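Local coordinates for cytomegalovirus protein US2 (Human herpesvirus 5, PDB 1IM3) that redirects newly made MHC class I heavy chains from the endoplasmic reticulum to the cytosol for proteasomal destruction, hiding infected cells from cytotoxic T lymphocytes, at residues Leu60-Arg65 and Leu78-Gln83. Numbering follows the deposited sequence.
Sequences LKWNVR and LRLVLQ
A methyl of Leu-78 lies over one face of the Trp-62 indole, at its six-membered ring: CD2 of Leu-78 lies 3.4 Å from CZ2 of Trp-62 and 3.7 Å from CE2, displaced from the ring centre toward the rim. The two side chains approach from opposite directions; with CG of Leu-78 anti to the backbone N (chi1 -171°), the branch carries CD2 to the indole face. Leu-80 meets the same ring obliquely, its CD1 4.4 Å from CZ3 of Trp-62. This is core packing of an immunoglobulin-like beta sandwich, the lumenal domain of US2: strand 59-68 belongs to one antiparallel sheet and strand 75-82 to the other, and with the CA atoms of Trp-62 and Leu-78 11.1 Å apart, side chains bridge the sheets. Phe-32, its ring plane at about 45° to the indole, and Leu-89 extend the apolar cluster. The side chains of Arg-65 and Arg-79 make no contact across the two segments. Arg-65 NE makes a weak, bent bond to Asn-63 O (3.0 Å, 126°), and its NH2 forms a salt bridge with Asp-51. Arg-79 pairs with Asp-33 and also hydrogen-bonds to the backbone of another protein's chain.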
loop_
_atom_site.group_PDB
_atom_site.type_symbol
_atom_site.label_atom_id
_atom_site.label_comp_id
_atom_site.label_asym_id
_atom_site.label_seq_id
_atom_site.Cartn_x
_atom_site.Cartn_y
_atom_site.Cartn_z
ATOM N N LEU D 60 29.807 -7.196 2.721
ATOM C CA LEU D 60 29.051 -5.972 2.962
ATOM C C LEU D 60 29.695 -5.369 4.206
ATOM O O LEU D 60 29.764 -6.002 5.273
ATOM C CB LEU D 60 27.570 -6.297 3.191
ATOM C CG LEU D 60 26.498 -5.204 3.318
ATOM C CD1 LEU D 60 26.360 -4.851 4.743
ATOM C CD2 LEU D 60 26.826 -3.967 2.467
ATOM N N LYS D 61 30.206 -4.159 4.063
ATOM C CA LYS D 61 30.842 -3.491 5.184
ATOM C C LYS D 61 30.311 -2.077 5.358
ATOM O O LYS D 61 29.953 -1.388 4.386
ATOM C CB LYS D 61 32.352 -3.435 4.970
ATOM C CG LYS D 61 33.018 -4.797 4.947
ATOM C CD LYS D 61 34.475 -4.672 4.552
ATOM C CE LYS D 61 35.211 -5.997 4.697
ATOM N NZ LYS D 61 36.665 -5.824 4.426
ATOM N N TRP D 62 30.261 -1.634 6.607
ATOM C CA TRP D 62 29.798 -0.293 6.865
ATOM C C TRP D 62 30.765 0.423 7.781
ATOM O O TRP D 62 31.455 -0.199 8.585
ATOM C CB TRP D 62 28.381 -0.309 7.442
ATOM C CG TRP D 62 28.197 -1.056 8.703
ATOM C CD1 TRP D 62 28.145 -0.526 9.955
ATOM C CD2 TRP D 62 27.917 -2.465 8.856
ATOM N NE1 TRP D 62 27.840 -1.505 10.875
ATOM C CE2 TRP D 62 27.694 -2.699 10.230
ATOM C CE3 TRP D 62 27.820 -3.537 7.966
ATOM C CZ2 TRP D 62 27.378 -3.972 10.738
ATOM C CZ3 TRP D 62 27.503 -4.800 8.465
ATOM C CH2 TRP D 62 27.283 -5.009 9.841
ATOM N N ASN D 63 30.814 1.738 7.631
ATOM C CA ASN D 63 31.698 2.598 8.384
ATOM C C ASN D 63 30.979 3.941 8.537
ATOM O O ASN D 63 31.410 4.971 8.024
ATOM C CB ASN D 63 33.007 2.790 7.622
ATOM C CG ASN D 63 34.029 3.596 8.419
ATOM O OD1 ASN D 63 33.990 3.599 9.649
ATOM N ND2 ASN D 63 34.951 4.269 7.725
ATOM N N VAL D 64 29.860 3.896 9.234
ATOM C CA VAL D 64 29.037 5.070 9.467
ATOM C C VAL D 64 29.793 6.102 10.290
ATOM O O VAL D 64 30.256 5.807 11.390
ATOM C CB VAL D 64 27.744 4.670 10.192
ATOM C CG1 VAL D 64 26.895 5.908 10.483
ATOM C CG2 VAL D 64 26.963 3.690 9.331
ATOM N N ARG D 65 29.929 7.307 9.760
ATOM C CA ARG D 65 30.676 8.347 10.454
ATOM C C ARG D 65 29.864 9.632 10.633
ATOM O O ARG D 65 29.192 10.099 9.709
ATOM C CB ARG D 65 31.989 8.634 9.700
ATOM C CG ARG D 65 32.956 7.447 9.638
ATOM C CD ARG D 65 33.922 7.547 8.469
ATOM N NE ARG D 65 33.306 7.185 7.196
ATOM C CZ ARG D 65 33.954 7.157 6.036
ATOM N NH1 ARG D 65 35.244 7.472 5.994
ATOM N NH2 ARG D 65 33.313 6.813 4.920
ATOM N N LEU D 78 19.992 -2.781 13.552
ATOM C CA LEU D 78 20.381 -2.892 12.164
ATOM C C LEU D 78 19.693 -4.027 11.434
ATOM O O LEU D 78 20.001 -5.197 11.660
ATOM C CB LEU D 78 21.897 -3.065 12.092
ATOM C CG LEU D 78 22.566 -3.001 10.722
ATOM C CD1 LEU D 78 22.159 -1.718 10.005
ATOM C CD2 LEU D 78 24.091 -3.057 10.913
ATOM N N ARG D 79 18.747 -3.686 10.566
ATOM C CA ARG D 79 18.047 -4.692 9.781
ATOM C C ARG D 79 18.803 -4.833 8.469
ATOM O O ARG D 79 19.106 -3.852 7.809
ATOM C CB ARG D 79 16.594 -4.273 9.512
ATOM C CG ARG D 79 15.830 -5.203 8.556
ATOM C CD ARG D 79 14.357 -4.798 8.369
ATOM N NE ARG D 79 13.698 -5.634 7.367
ATOM C CZ ARG D 79 13.640 -5.349 6.067
ATOM N NH1 ARG D 79 14.192 -4.233 5.577
ATOM N NH2 ARG D 79 13.039 -6.191 5.253
ATOM N N LEU D 80 19.133 -6.058 8.106
ATOM C CA LEU D 80 19.861 -6.278 6.872
ATOM C C LEU D 80 19.152 -7.344 6.074
ATOM O O LEU D 80 18.578 -8.262 6.649
ATOM C CB LEU D 80 21.284 -6.770 7.164
ATOM C CG LEU D 80 22.234 -5.869 7.941
ATOM C CD1 LEU D 80 23.527 -6.618 8.197
ATOM C CD2 LEU D 80 22.511 -4.589 7.149
ATOM N N VAL D 81 19.127 -7.206 4.756
ATOM C CA VAL D 81 18.553 -8.280 3.977
ATOM C C VAL D 81 19.621 -8.597 2.942
ATOM O O VAL D 81 20.033 -7.757 2.144
ATOM C CB VAL D 81 17.139 -7.951 3.390
ATOM C CG1 VAL D 81 16.760 -6.527 3.656
ATOM C CG2 VAL D 81 17.062 -8.339 1.941
ATOM N N LEU D 82 20.130 -9.814 3.053
ATOM C CA LEU D 82 21.208 -10.308 2.216
ATOM C C LEU D 82 20.655 -11.393 1.326
ATOM O O LEU D 82 20.163 -12.421 1.810
ATOM C CB LEU D 82 22.298 -10.877 3.111
ATOM C CG LEU D 82 22.649 -9.984 4.310
ATOM C CD1 LEU D 82 23.602 -10.716 5.248
ATOM C CD2 LEU D 82 23.263 -8.693 3.818
ATOM N N GLN D 83 20.709 -11.160 0.019
ATOM C CA GLN D 83 20.181 -12.153 -0.911
ATOM C C GLN D 83 18.757 -12.499 -0.515
ATOM O O GLN D 83 18.324 -13.615 -0.736
ATOM C CB GLN D 83 21.021 -13.432 -0.863
ATOM C CG GLN D 83 22.093 -13.482 -1.871
ATOM C CD GLN D 83 21.551 -13.800 -3.219
ATOM O OE1 GLN D 83 20.426 -13.401 -3.545
ATOM N NE2 GLN D 83 22.345 -14.522 -4.033
#